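Local coordinates for putative exported protein (Bordetella pertussis Tohama I, PDB 2PFY) that binds pyroglutamic acid in the periplasm, probably as the solute receptor that hands it to a tripartite ATP-independent transporter, at residues A[15-20]-A[39-44]; A[25-30]-A[35-40]; A[44-49]-A[57-62]; A[65-70]-A[78-83]; A[98-103]-A[112-117]. All blocks are in the same frame, centred on the assembly; numbering follows the deposited sequence.

Contact 1 (A[15-20]-A[39-44]); sequences YLTQNA and VQSNST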
# COMPACT_ATOMS: atom_id res chain seq x y z
N TYR A 15 -9.45 4.97 4.54
CA TYR A 15 -10.46 3.89 4.41
C TYR A 15 -9.89 2.49 4.72
O TYR A 15 -10.63 1.60 5.10
CB TYR A 15 -11.19 3.91 3.06
CG TYR A 15 -10.37 3.44 1.87
CD1 TYR A 15 -10.24 2.07 1.58
CD2 TYR A 15 -9.72 4.36 1.03
CE1 TYR A 15 -9.48 1.63 0.47
CE2 TYR A 15 -8.97 3.94 -0.08
CZ TYR A 15 -8.86 2.59 -0.36
OH TYR A 15 -8.10 2.20 -1.45
N LEU A 16 -8.58 2.32 4.55
CA LEU A 16 -7.94 1.03 4.88
C LEU A 16 -7.96 0.82 6.38
O LEU A 16 -8.21 -0.30 6.86
CB LEU A 16 -6.50 0.97 4.34
CG LEU A 16 -6.47 0.92 2.80
CD1 LEU A 16 -5.01 1.11 2.29
CD2 LEU A 16 -7.07 -0.41 2.25
N THR A 17 -7.68 1.91 7.11
CA THR A 17 -7.81 1.90 8.56
C THR A 17 -9.25 1.64 9.01
O THR A 17 -9.46 0.84 9.93
CB THR A 17 -7.27 3.21 9.17
OG1 THR A 17 -5.86 3.25 8.98
CG2 THR A 17 -7.55 3.34 10.69
N GLN A 18 -10.23 2.28 8.38
CA GLN A 18 -11.64 2.03 8.71
C GLN A 18 -12.02 0.59 8.37
O GLN A 18 -12.77 -0.06 9.09
CB GLN A 18 -12.59 3.05 8.01
CG GLN A 18 -12.49 4.44 8.62
CD GLN A 18 -12.65 4.43 10.17
OE1 GLN A 18 -13.56 3.78 10.70
NE2 GLN A 18 -11.75 5.13 10.88
N ASN A 19 -11.46 0.07 7.30
CA ASN A 19 -11.75 -1.34 6.95
C ASN A 19 -11.17 -2.32 8.02
O ASN A 19 -11.84 -3.30 8.41
CB ASN A 19 -11.21 -1.60 5.54
CG ASN A 19 -11.64 -2.96 4.98
OD1 ASN A 19 -12.76 -3.39 5.17
ND2 ASN A 19 -10.74 -3.62 4.29
N ALA A 20 -9.98 -2.02 8.52
CA ALA A 20 -9.38 -2.79 9.60
C ALA A 20 -10.18 -2.69 10.92
O ALA A 20 -10.35 -3.69 11.63
CB ALA A 20 -7.90 -2.40 9.78
N VAL A 39 -7.43 -1.59 17.86
CA VAL A 39 -6.62 -1.04 16.78
C VAL A 39 -6.02 0.30 17.23
O VAL A 39 -6.73 1.19 17.75
CB VAL A 39 -7.47 -0.80 15.50
CG1 VAL A 39 -6.63 -0.11 14.43
CG2 VAL A 39 -8.08 -2.15 14.97
N GLN A 40 -4.71 0.41 17.08
CA GLN A 40 -4.01 1.68 17.27
C GLN A 40 -3.50 2.10 15.93
O GLN A 40 -2.59 1.48 15.36
CB GLN A 40 -2.87 1.53 18.29
CG GLN A 40 -3.45 1.07 19.64
CD GLN A 40 -2.50 1.22 20.78
OE1 GLN A 40 -1.87 2.25 20.91
NE2 GLN A 40 -2.39 0.18 21.64
N SER A 41 -4.09 3.17 15.41
CA SER A 41 -3.83 3.51 14.03
C SER A 41 -2.78 4.63 13.92
O SER A 41 -2.14 5.02 14.93
CB SER A 41 -5.14 3.94 13.39
OG SER A 41 -5.54 5.13 14.02
N ASN A 42 -2.64 5.15 12.70
CA ASN A 42 -1.70 6.23 12.38
C ASN A 42 -0.24 5.92 12.76
O ASN A 42 0.54 6.85 13.07
CB ASN A 42 -2.15 7.53 13.03
CG ASN A 42 -1.52 8.76 12.34
OD1 ASN A 42 -1.38 8.80 11.11
ND2 ASN A 42 -1.14 9.75 13.14
N SER A 43 0.14 4.63 12.71
CA SER A 43 1.53 4.23 12.93
C SER A 43 2.08 4.72 14.28
O SER A 43 3.30 4.88 14.46
CB SER A 43 2.43 4.72 11.77
OG SER A 43 2.07 4.13 10.53
N THR A 44 1.21 4.94 15.26
CA THR A 44 1.69 5.42 16.56
C THR A 44 2.38 4.32 17.37
O THR A 44 3.16 4.62 18.27
CB THR A 44 0.56 6.07 17.39
OG1 THR A 44 -0.51 5.13 17.54
CG2 THR A 44 0.01 7.25 16.63

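Contact 2 (A[25-30]-A[35-40]); sequences DEVKAA and LEIKVQ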
# COMPACT_ATOMS: atom_id res chain seq x y z
N ASP A 25 -14.09 -5.19 14.67
CA ASP A 25 -15.47 -5.23 15.17
C ASP A 25 -16.18 -6.52 14.77
O ASP A 25 -16.91 -7.09 15.59
CB ASP A 25 -16.30 -4.04 14.66
CG ASP A 25 -15.97 -2.75 15.37
OD1 ASP A 25 -15.42 -2.79 16.48
OD2 ASP A 25 -16.26 -1.68 14.78
N GLU A 26 -16.00 -6.94 13.52
CA GLU A 26 -16.65 -8.15 13.01
C GLU A 26 -16.10 -9.42 13.66
O GLU A 26 -16.86 -10.35 13.92
CB GLU A 26 -16.61 -8.19 11.48
CG GLU A 26 -17.68 -7.19 10.91
CD GLU A 26 -17.71 -7.07 9.39
OE1 GLU A 26 -16.92 -7.75 8.66
OE2 GLU A 26 -18.54 -6.26 8.92
N VAL A 27 -14.80 -9.44 13.98
CA VAL A 27 -14.19 -10.55 14.71
C VAL A 27 -14.81 -10.65 16.11
O VAL A 27 -15.12 -11.76 16.62
CB VAL A 27 -12.62 -10.42 14.78
CG1 VAL A 27 -12.01 -11.39 15.78
CG2 VAL A 27 -11.98 -10.68 13.42
N LYS A 28 -15.01 -9.52 16.75
CA LYS A 28 -15.52 -9.52 18.11
C LYS A 28 -16.96 -10.04 18.16
O LYS A 28 -17.33 -10.81 19.07
CB LYS A 28 -15.47 -8.11 18.71
CG LYS A 28 -15.81 -8.07 20.18
CD LYS A 28 -15.70 -6.68 20.76
CE LYS A 28 -16.31 -6.60 22.15
NZ LYS A 28 -16.57 -5.17 22.49
N ALA A 29 -17.77 -9.61 17.19
CA ALA A 29 -19.17 -10.03 17.12
C ALA A 29 -19.27 -11.49 16.71
O ALA A 29 -20.06 -12.27 17.29
CB ALA A 29 -19.96 -9.11 16.16
N ALA A 30 -18.47 -11.90 15.74
CA ALA A 30 -18.51 -13.25 15.23
C ALA A 30 -18.03 -14.29 16.25
O ALA A 30 -18.48 -15.43 16.22
CB ALA A 30 -17.70 -13.35 13.95
N LEU A 35 -12.68 -13.04 21.12
CA LEU A 35 -11.48 -12.34 20.68
C LEU A 35 -11.79 -10.87 20.43
O LEU A 35 -12.68 -10.52 19.62
CB LEU A 35 -10.86 -12.99 19.43
CG LEU A 35 -9.60 -12.31 18.82
CD1 LEU A 35 -8.42 -12.27 19.82
CD2 LEU A 35 -9.16 -13.00 17.52
N GLU A 36 -11.07 -10.01 21.15
CA GLU A 36 -11.22 -8.56 20.97
C GLU A 36 -9.90 -7.98 20.43
O GLU A 36 -8.83 -8.20 21.02
CB GLU A 36 -11.63 -7.86 22.27
CG GLU A 36 -11.79 -6.33 22.05
CD GLU A 36 -12.53 -5.61 23.15
OE1 GLU A 36 -12.20 -5.86 24.32
OE2 GLU A 36 -13.40 -4.75 22.82
N ILE A 37 -9.98 -7.29 19.31
CA ILE A 37 -8.80 -6.70 18.72
C ILE A 37 -8.95 -5.18 18.86
O ILE A 37 -9.92 -4.61 18.43
CB ILE A 37 -8.65 -7.08 17.24
CG1 ILE A 37 -8.60 -8.63 17.11
CG2 ILE A 37 -7.42 -6.34 16.65
CD1 ILE A 37 -8.66 -9.17 15.66
N LYS A 38 -7.98 -4.56 19.51
CA LYS A 38 -7.98 -3.10 19.68
C LYS A 38 -6.96 -2.50 18.70
O LYS A 38 -5.80 -2.87 18.71
CB LYS A 38 -7.63 -2.72 21.13
CG LYS A 38 -8.39 -3.50 22.19
CD LYS A 38 -7.47 -4.65 22.84
CE LYS A 38 -8.21 -5.93 23.06
NZ LYS A 38 -9.14 -5.91 24.27
N VAL A 39 -7.43 -1.59 17.86
CA VAL A 39 -6.62 -1.04 16.78
C VAL A 39 -6.02 0.30 17.23
O VAL A 39 -6.73 1.19 17.75
CB VAL A 39 -7.47 -0.80 15.50
CG1 VAL A 39 -6.63 -0.11 14.43
CG2 VAL A 39 -8.08 -2.15 14.97
N GLN A 40 -4.71 0.41 17.08
CA GLN A 40 -4.01 1.68 17.27
C GLN A 40 -3.50 2.10 15.93
O GLN A 40 -2.59 1.48 15.36
CB GLN A 40 -2.87 1.53 18.29
CG GLN A 40 -3.45 1.07 19.64
CD GLN A 40 -2.50 1.22 20.78
OE1 GLN A 40 -1.87 2.25 20.91
NE2 GLN A 40 -2.39 0.18 21.64

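Contact 3 (A[44-49]-A[57-62]); sequences TLLKRP and QGVVQI. With PCA (pyroglutamic acid), chain E.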
# COMPACT_ATOMS: atom_id res chain seq x y z
N THR A 44 1.21 4.94 15.26
CA THR A 44 1.69 5.42 16.56
C THR A 44 2.38 4.32 17.37
O THR A 44 3.16 4.62 18.27
CB THR A 44 0.56 6.07 17.39
OG1 THR A 44 -0.51 5.13 17.54
CG2 THR A 44 0.01 7.25 16.63
N LEU A 45 2.07 3.05 17.08
CA LEU A 45 2.64 1.93 17.80
C LEU A 45 3.89 1.44 17.06
O LEU A 45 4.96 1.33 17.63
CB LEU A 45 1.58 0.81 17.88
CG LEU A 45 1.64 -0.33 18.86
CD1 LEU A 45 2.15 0.20 20.21
CD2 LEU A 45 0.21 -0.94 18.98
N LEU A 46 3.74 1.12 15.80
CA LEU A 46 4.82 0.69 14.92
C LEU A 46 4.74 1.47 13.61
O LEU A 46 3.67 1.61 13.07
CB LEU A 46 4.65 -0.81 14.56
CG LEU A 46 4.89 -1.80 15.71
CD1 LEU A 46 4.26 -3.14 15.46
CD2 LEU A 46 6.39 -1.97 15.93
N LYS A 47 5.89 1.91 13.10
CA LYS A 47 5.96 2.57 11.79
C LYS A 47 6.04 1.49 10.71
O LYS A 47 6.40 0.34 10.99
CB LYS A 47 7.22 3.45 11.75
CG LYS A 47 7.13 4.60 12.78
CD LYS A 47 8.37 5.45 12.78
CE LYS A 47 8.15 6.68 13.73
NZ LYS A 47 8.13 6.27 15.16
N ARG A 48 5.72 1.87 9.48
CA ARG A 48 5.67 0.94 8.37
C ARG A 48 6.84 -0.07 8.31
O ARG A 48 6.58 -1.24 8.16
CB ARG A 48 5.55 1.69 7.04
CG ARG A 48 5.61 0.83 5.79
CD ARG A 48 5.40 1.69 4.52
NE ARG A 48 4.01 2.11 4.35
CZ ARG A 48 3.63 3.16 3.62
NH1 ARG A 48 4.54 3.89 2.99
NH2 ARG A 48 2.33 3.48 3.50
N PRO A 49 8.11 0.42 8.36
CA PRO A 49 9.23 -0.51 8.30
C PRO A 49 9.36 -1.43 9.52
O PRO A 49 10.14 -2.37 9.47
CB PRO A 49 10.48 0.41 8.26
CG PRO A 49 9.97 1.75 7.97
CD PRO A 49 8.57 1.82 8.45
N GLN A 57 7.71 -10.59 16.51
CA GLN A 57 8.19 -10.54 17.90
C GLN A 57 7.11 -10.40 18.98
O GLN A 57 7.43 -10.41 20.17
CB GLN A 57 9.23 -9.43 18.06
CG GLN A 57 10.49 -9.62 17.22
CD GLN A 57 11.55 -8.59 17.58
OE1 GLN A 57 11.40 -7.41 17.30
NE2 GLN A 57 12.60 -9.02 18.27
N GLY A 58 5.84 -10.24 18.58
CA GLY A 58 4.76 -10.11 19.54
C GLY A 58 4.63 -8.74 20.21
O GLY A 58 4.08 -8.61 21.29
N VAL A 59 5.14 -7.70 19.57
CA VAL A 59 4.84 -6.35 20.03
C VAL A 59 3.34 -6.20 19.88
O VAL A 59 2.66 -5.67 20.75
CB VAL A 59 5.57 -5.32 19.15
CG1 VAL A 59 5.09 -3.93 19.41
CG2 VAL A 59 7.09 -5.44 19.40
N VAL A 60 2.84 -6.69 18.74
CA VAL A 60 1.43 -6.79 18.48
C VAL A 60 1.18 -8.21 18.00
O VAL A 60 2.10 -8.87 17.50
CB VAL A 60 0.97 -5.75 17.38
CG1 VAL A 60 1.20 -4.32 17.88
CG2 VAL A 60 1.75 -5.94 16.09
N GLN A 61 -0.07 -8.64 18.10
CA GLN A 61 -0.47 -9.94 17.56
C GLN A 61 -0.86 -9.88 16.12
O GLN A 61 -0.86 -10.92 15.42
CB GLN A 61 -1.62 -10.52 18.39
CG GLN A 61 -1.24 -10.85 19.81
CD GLN A 61 -1.42 -9.65 20.72
OE1 GLN A 61 -1.78 -8.59 20.27
NE2 GLN A 61 -1.13 -9.81 22.04
N ILE A 62 -1.16 -8.66 15.62
CA ILE A 62 -1.66 -8.52 14.28
C ILE A 62 -1.41 -7.08 13.83
O ILE A 62 -1.35 -6.12 14.67
CB ILE A 62 -3.18 -8.91 14.26
CG1 ILE A 62 -3.72 -9.06 12.83
CG2 ILE A 62 -4.03 -7.93 15.19
CD1 ILE A 62 -5.17 -9.67 12.75
N PCA E . -0.55 5.87 0.24
CA PCA E . 0.59 5.23 0.94
CB PCA E . 1.14 4.11 0.09
CG PCA E . 0.36 4.12 -1.18
CD PCA E . -0.67 5.20 -1.01
OE PCA E . -1.55 5.45 -1.82
C PCA E . 1.67 6.25 1.22
O PCA E . 2.62 6.05 2.00
OXT PCA E . 1.61 7.32 0.65

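Contact 4 (A[65-70]-A[78-83]); sequences VLVSAL and EIDSVP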
# COMPACT_ATOMS: atom_id res chain seq x y z
N VAL A 65 -0.09 -3.28 7.15
CA VAL A 65 1.09 -2.64 6.53
C VAL A 65 1.03 -2.75 5.00
O VAL A 65 0.40 -3.67 4.44
CB VAL A 65 2.46 -3.20 7.12
CG1 VAL A 65 2.68 -4.67 6.74
CG2 VAL A 65 3.70 -2.35 6.72
N LEU A 66 1.66 -1.78 4.35
CA LEU A 66 1.88 -1.79 2.91
C LEU A 66 2.65 -3.06 2.58
O LEU A 66 3.73 -3.31 3.15
CB LEU A 66 2.72 -0.55 2.54
CG LEU A 66 2.98 -0.32 1.05
CD1 LEU A 66 1.68 0.16 0.36
CD2 LEU A 66 4.14 0.68 0.83
N VAL A 67 2.11 -3.86 1.65
CA VAL A 67 2.73 -5.14 1.24
C VAL A 67 4.18 -4.91 0.78
O VAL A 67 5.13 -5.59 1.26
CB VAL A 67 1.89 -5.84 0.11
CG1 VAL A 67 2.64 -7.07 -0.47
CG2 VAL A 67 0.51 -6.24 0.63
N SER A 68 4.36 -3.92 -0.11
CA SER A 68 5.67 -3.61 -0.66
C SER A 68 6.68 -3.07 0.36
O SER A 68 7.85 -2.87 0.02
CB SER A 68 5.52 -2.67 -1.86
OG SER A 68 4.84 -1.49 -1.46
N ALA A 69 6.26 -2.84 1.61
CA ALA A 69 7.23 -2.56 2.69
C ALA A 69 8.16 -3.77 2.95
O ALA A 69 9.23 -3.61 3.53
CB ALA A 69 6.52 -2.15 3.99
N LEU A 70 7.74 -4.95 2.52
CA LEU A 70 8.58 -6.16 2.63
C LEU A 70 9.45 -6.45 1.40
O LEU A 70 10.17 -7.45 1.37
CB LEU A 70 7.72 -7.38 2.99
CG LEU A 70 7.21 -7.50 4.46
CD1 LEU A 70 6.34 -6.31 4.90
CD2 LEU A 70 6.43 -8.79 4.61
N GLU A 78 6.86 -6.75 -3.76
CA GLU A 78 6.76 -5.45 -4.45
C GLU A 78 6.36 -5.51 -5.93
O GLU A 78 6.51 -4.52 -6.66
CB GLU A 78 8.05 -4.63 -4.26
CG GLU A 78 9.25 -5.25 -4.97
CD GLU A 78 10.55 -4.52 -4.74
OE1 GLU A 78 10.74 -3.87 -3.67
OE2 GLU A 78 11.41 -4.61 -5.63
N ILE A 79 5.86 -6.65 -6.38
CA ILE A 79 5.36 -6.72 -7.75
C ILE A 79 4.19 -5.75 -8.00
O ILE A 79 3.97 -5.33 -9.13
CB ILE A 79 5.01 -8.20 -8.22
CG1 ILE A 79 4.84 -8.31 -9.74
CG2 ILE A 79 3.76 -8.76 -7.55
CD1 ILE A 79 6.04 -7.91 -10.58
N ASP A 80 3.46 -5.40 -6.95
CA ASP A 80 2.34 -4.48 -7.04
C ASP A 80 2.77 -3.02 -7.25
O ASP A 80 1.91 -2.12 -7.42
CB ASP A 80 1.41 -4.61 -5.79
CG ASP A 80 2.06 -4.09 -4.50
OD1 ASP A 80 3.18 -3.54 -4.55
OD2 ASP A 80 1.45 -4.24 -3.43
N SER A 81 4.08 -2.78 -7.25
CA SER A 81 4.62 -1.43 -7.41
C SER A 81 5.40 -1.22 -8.72
O SER A 81 6.03 -0.17 -8.89
CB SER A 81 5.46 -1.03 -6.19
OG SER A 81 4.67 -1.08 -5.00
N VAL A 82 5.39 -2.20 -9.61
CA VAL A 82 6.03 -2.04 -10.93
C VAL A 82 5.16 -1.14 -11.82
O VAL A 82 4.02 -1.49 -12.10
CB VAL A 82 6.24 -3.40 -11.65
CG1 VAL A 82 6.75 -3.16 -13.12
CG2 VAL A 82 7.18 -4.33 -10.85
N PRO A 83 5.68 0.04 -12.24
CA PRO A 83 4.84 0.95 -13.02
C PRO A 83 4.24 0.35 -14.27
O PRO A 83 4.93 -0.36 -15.03
CB PRO A 83 5.77 2.14 -13.32
CG PRO A 83 6.78 2.12 -12.16
CD PRO A 83 7.01 0.62 -11.93
O HOH W 1 2.35 -2.64 -1.56
O HOH W 2 5.73 0.43 -3.05
O HOH W 3 9.28 -2.16 -2.37

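Contact 5 (A[98-103]-A[112-117]); sequences ATRPLL and IVLVYG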
# COMPACT_ATOMS: atom_id res chain seq x y z
N ALA A 98 -2.81 -13.89 -8.29
CA ALA A 98 -1.53 -14.59 -8.56
C ALA A 98 -0.45 -14.38 -7.49
O ALA A 98 0.43 -15.23 -7.30
CB ALA A 98 -0.95 -14.14 -9.92
N THR A 99 -0.49 -13.22 -6.82
CA THR A 99 0.55 -12.85 -5.84
C THR A 99 0.27 -13.45 -4.46
O THR A 99 1.19 -13.99 -3.80
CB THR A 99 0.67 -11.32 -5.72
OG1 THR A 99 0.97 -10.76 -7.01
CG2 THR A 99 1.75 -10.91 -4.76
N ARG A 100 -0.99 -13.36 -4.05
CA ARG A 100 -1.42 -13.72 -2.69
C ARG A 100 -0.91 -15.09 -2.17
O ARG A 100 -0.33 -15.13 -1.08
CB ARG A 100 -2.94 -13.67 -2.59
CG ARG A 100 -3.40 -13.55 -1.16
CD ARG A 100 -4.88 -13.74 -1.00
NE ARG A 100 -5.18 -13.87 0.42
CZ ARG A 100 -6.37 -13.64 0.95
NH1 ARG A 100 -7.37 -13.30 0.16
NH2 ARG A 100 -6.56 -13.76 2.26
N PRO A 101 -1.16 -16.20 -2.92
CA PRO A 101 -0.74 -17.48 -2.31
C PRO A 101 0.76 -17.58 -2.09
O PRO A 101 1.19 -18.16 -1.10
CB PRO A 101 -1.26 -18.56 -3.30
CG PRO A 101 -1.61 -17.86 -4.53
CD PRO A 101 -1.84 -16.40 -4.22
N LEU A 102 1.55 -17.01 -3.00
CA LEU A 102 3.00 -16.92 -2.83
C LEU A 102 3.42 -16.13 -1.59
O LEU A 102 4.34 -16.54 -0.86
CB LEU A 102 3.65 -16.33 -4.09
CG LEU A 102 3.69 -17.27 -5.29
CD1 LEU A 102 4.08 -16.49 -6.56
CD2 LEU A 102 4.64 -18.43 -5.03
N LEU A 103 2.77 -14.99 -1.36
CA LEU A 103 3.03 -14.20 -0.16
C LEU A 103 2.66 -14.96 1.12
O LEU A 103 3.33 -14.84 2.12
CB LEU A 103 2.24 -12.88 -0.20
CG LEU A 103 2.45 -11.93 -1.40
CD1 LEU A 103 1.96 -10.51 -1.08
CD2 LEU A 103 3.91 -11.85 -1.87
N ILE A 112 4.36 -15.98 10.28
CA ILE A 112 3.29 -14.98 10.04
C ILE A 112 2.12 -15.52 9.22
O ILE A 112 2.34 -16.20 8.23
CB ILE A 112 3.86 -13.74 9.31
CG1 ILE A 112 4.92 -13.06 10.18
CG2 ILE A 112 2.73 -12.76 8.90
CD1 ILE A 112 5.80 -12.08 9.41
N VAL A 113 0.89 -15.17 9.59
CA VAL A 113 -0.31 -15.56 8.85
C VAL A 113 -0.86 -14.34 8.09
O VAL A 113 -1.09 -13.29 8.69
CB VAL A 113 -1.44 -16.08 9.83
CG1 VAL A 113 -2.72 -16.38 9.09
CG2 VAL A 113 -0.95 -17.29 10.61
N LEU A 114 -1.05 -14.50 6.78
CA LEU A 114 -1.70 -13.51 5.94
C LEU A 114 -3.20 -13.64 6.17
O LEU A 114 -3.79 -14.66 5.87
CB LEU A 114 -1.31 -13.73 4.47
CG LEU A 114 -1.93 -13.03 3.22
CD1 LEU A 114 -2.66 -11.72 3.47
CD2 LEU A 114 -0.84 -12.86 2.15
N VAL A 115 -3.79 -12.61 6.77
CA VAL A 115 -5.21 -12.63 7.08
C VAL A 115 -6.01 -12.08 5.88
O VAL A 115 -6.87 -12.78 5.32
CB VAL A 115 -5.51 -11.86 8.38
CG1 VAL A 115 -7.02 -11.80 8.64
CG2 VAL A 115 -4.72 -12.49 9.59
N TYR A 116 -5.75 -10.84 5.47
CA TYR A 116 -6.43 -10.32 4.28
C TYR A 116 -5.63 -9.17 3.65
O TYR A 116 -4.74 -8.63 4.30
CB TYR A 116 -7.89 -9.91 4.59
CG TYR A 116 -8.04 -8.55 5.30
CD1 TYR A 116 -8.05 -7.34 4.56
CD2 TYR A 116 -8.17 -8.49 6.69
CE1 TYR A 116 -8.16 -6.08 5.24
CE2 TYR A 116 -8.33 -7.25 7.37
CZ TYR A 116 -8.32 -6.06 6.62
OH TYR A 116 -8.45 -4.87 7.27
N GLY A 117 -5.96 -8.85 2.39
CA GLY A 117 -5.41 -7.72 1.65
C GLY A 117 -6.48 -6.71 1.24
O GLY A 117 -7.68 -7.03 1.21
O HOH W 4 -5.55 -15.66 4.24

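Contact 1 (A[15-20]-A[39-44])
Methyl CG2 of Thr17 meets CB of Ser41 at 3.7 Å, the first of two van der Waals touches that join the first turns of helix 15-30 to the end of strand 35-40 and the loop that follows it. The Thr17 side chain holds CG2 anti to the backbone N, with OG1 on the other branch (chi1 -68°), which sends the methyl to Ser41, just past the strand, and the hydroxyl to the carbonyl of Gln10. The second touch sets a methyl against a backbone carbonyl: CG2 of Val39 lies 4.3 Å from O of Ala20.

The polar atoms are spent on a third element. Ser41 OG is hydrogen-bonded to Asp12 OD1, and Thr17 N to Asn14 OD1, so the loop after strand 2-7 links both partners. Beyond Ser41 the chain reverses in a type I' turn from Ser41 to Thr44, closed by a weak bond of 3.4 Å from Thr44 N to Ser41 O.

The contact joins the helix and second strand of the beta-alpha-beta unit 2-7, 15-30, 35-40. With 130 Å² buried and the hydroxyls of Thr17 and Ser41 bonded to the loop after strand 2-7, direct contact is a thin van der Waals layer, and its polar cohesion comes through residues 10 to 14.

Contact 2 (A[25-30]-A[35-40])
Val27 and Leu35 meet at the closing end of a beta-alpha-beta unit, where helix 15-30 gives way to strand 35-40. The axes of the two short segments run nearly antiparallel, at 164°, and approach to 7.0 Å, as expected where a helix folds straight back onto the next strand.

On the inner side a single methyl does the work. Val27 CG1, held anti to the backbone N, reaches two side chains of the strand: it touches Leu35 CD2 at 3.7 Å, the two chains meeting at a slant, and Ile37 CD1 at 4.0 Å. Helix 223-257 backs this layer, with Ala232 against Val27 and Val229 against Leu35, while Trp4 and Met6 of strand 2-7 pack on Ile37.

On the outer side the long chains of Lys28 and Glu36 lie alongside each other and point the same way. Both are stretched out, and the methylenes CD and CE of Lys28 run past the carboxylate before NZ reaches Glu36 OE2 in a salt bridge of 3.2 Å, whose hydrogen bond is weak. The other oxygen, Glu36 OE1, takes Lys38 NZ from above the carboxylate plane, 45° out of it. One carboxylate thus serves two lysines, an arrangement that would probably favour its charged form and tie helix to strand at the surface.

Between the two layers the backbones come close enough for a CA-H...O contact, Lys28 CA lying 3.4 Å from Leu35 O with an angle of 144° at the hydrogen.

Contact 3 (A[44-49]-A[57-62])
Pyroglutamic acid O is gripped by both terminal nitrogens of Arg48, NH2 at 3.0 Å and NH1 at 3.1 Å. The N-H...O angles of 148° and 144° show two moderately bent bonds to one oxygen, which sits at the edge of the guanidinium and near its plane. A bend at chi3 (-74°) in the otherwise extended chain turns the group to the ligand. Glu9 OE1 forms a salt bridge with NE, and the carbonyl of Tyr145 takes a further bond from NH1, which should restrain the rotation of the guanidinium.

The two segments themselves meet through aliphatic side chains. The ends of Leu46 and Val60 meet head-on, Leu46 CD1 to Val60 CG2 at 3.8 Å, and the same CD1 has Val59 CG1 at 4.1 Å. Beside them Leu45 runs alongside Val60, pointing the other way, with Leu45 CD2 at 3.7 Å from Val60 CG1.

Helix 51-57 links the segments and ends in a Schellman motif at Gly58. Its residues Val51 and Val55 pack on Leu46 and Val60, and Leu45 also rests on Thr5 of strand 2-7, so the loops before and after the helix close together beside the sheet.

Contact 4 (A[65-70]-A[78-83])
Ser68 meets Glu78, Asp80 and Ser81 at close quarters where the 3-10 turn after strand 62-66 faces the 3-10 turn 79-81. The backbones come very close at one point, the CA atoms of Ser68 and Glu78 being 4.4 Å apart, and it is this approach that makes the dry part tight. The side chains there are closely packed: Ser68 CB lies 4.0 Å from Glu78 CB and 3.7 Å from Asp80 OD1, and on the flank Val67 CB faces Asp80 OD2.

The hydrated side is organised differently, since three waters span the separation between polar groups. One accepts from Ser68 N and donates to Asp80 OD2 at 2.6 Å. Another joins the two serine hydroxyls, Ser68 OG and Ser81 OG, which are themselves 3.6 Å apart. The third donates to Ser68 O and to Glu78 OE1. A chi1 of 57° places Ser68 OG on the watered side, within 2.6 Å of the water shared with Ser81 OG. Within the other segment Ser81 OG gives a 2.9 Å bond to Asp80 OD1, meeting it on the anti side, 33° out of the carboxylate plane.

Both acids are also held from outside: Asp80 OD2 accepts from Gln208 N at the start of strand 208-214, and Glu78 OE2 pairs with Lys287. Leu66, one residue before the turn, lines the pyroglutamic acid pocket. The contact is buried, yet its polar linkage runs through water; the bonds from water, amide and lysine would be expected to stabilise both carboxylates as anions inside the protein.

Contact 5 (A[98-103]-A[112-117])
The guanidinium of Arg100 brings its edge to the carbonyl O of Val115, which lies near its plane, while Leu114 CG and Tyr116 CA approach it obliquely. Arg100 NH2 is 3.2 Å from Val115 O, but the angle is too poor for a hydrogen bond. The better link is through water: NH2 donates at 2.9 Å to a molecule that lies 2.6 Å from Leu114 O, to which it can donate, although its protons are contested by other acceptors. An extended chain, with CG anti to the backbone N (chi1 -160°), carries the group across to the strand, and NH1 ends in a salt bridge with Glu237 OE2. The other oxygen of that glutamate accepts from Gly117 N, so Glu237 ties the arginine and the strand together.

Strand 112-119 is an outermost strand of the five-stranded mixed sheet, and helix 89-108 packs on it with the segment axes at 152° and 9.8 Å apart. A classic beta bulge interrupts the strand: two residues, Val115 and Tyr116, stand opposite the single Val211 of strand 208-214.

Deeper in, Leu114 supplies the apolar part. Its CD2 touches Leu103 CB at 3.9 Å and lies 4.0 Å from the carbonyl O of Arg100, one methyl resting against both. Ala104 and Leu107 of the same helix also pack on Leu114, and Phe210 meets it from the neighbouring strand.

How the contacts relate
From the N terminus, contact 1 closes the longer loop of the first beta-alpha-beta unit and contact 2 its short helix-to-strand connection. Both use helix 15-30 and strand 35-40, and contact 2 nests inside contact 1 except that their second segments overlap at Val39 and Gln40. Contact 3 follows in series, starting at the Thr44 it shares with contact 1, and closes the loop around helix 51-57. Contact 4 closes the loop after strand 62-66 and touches contact 3 through Arg48, near the ligand. Contact 5 closes the short connection from helix 89-108 to strand 112-119, meets contact 4 through Val67 and Leu103, and reaches contact 1 through Tyr116 against Ala20, across the five-stranded sheet.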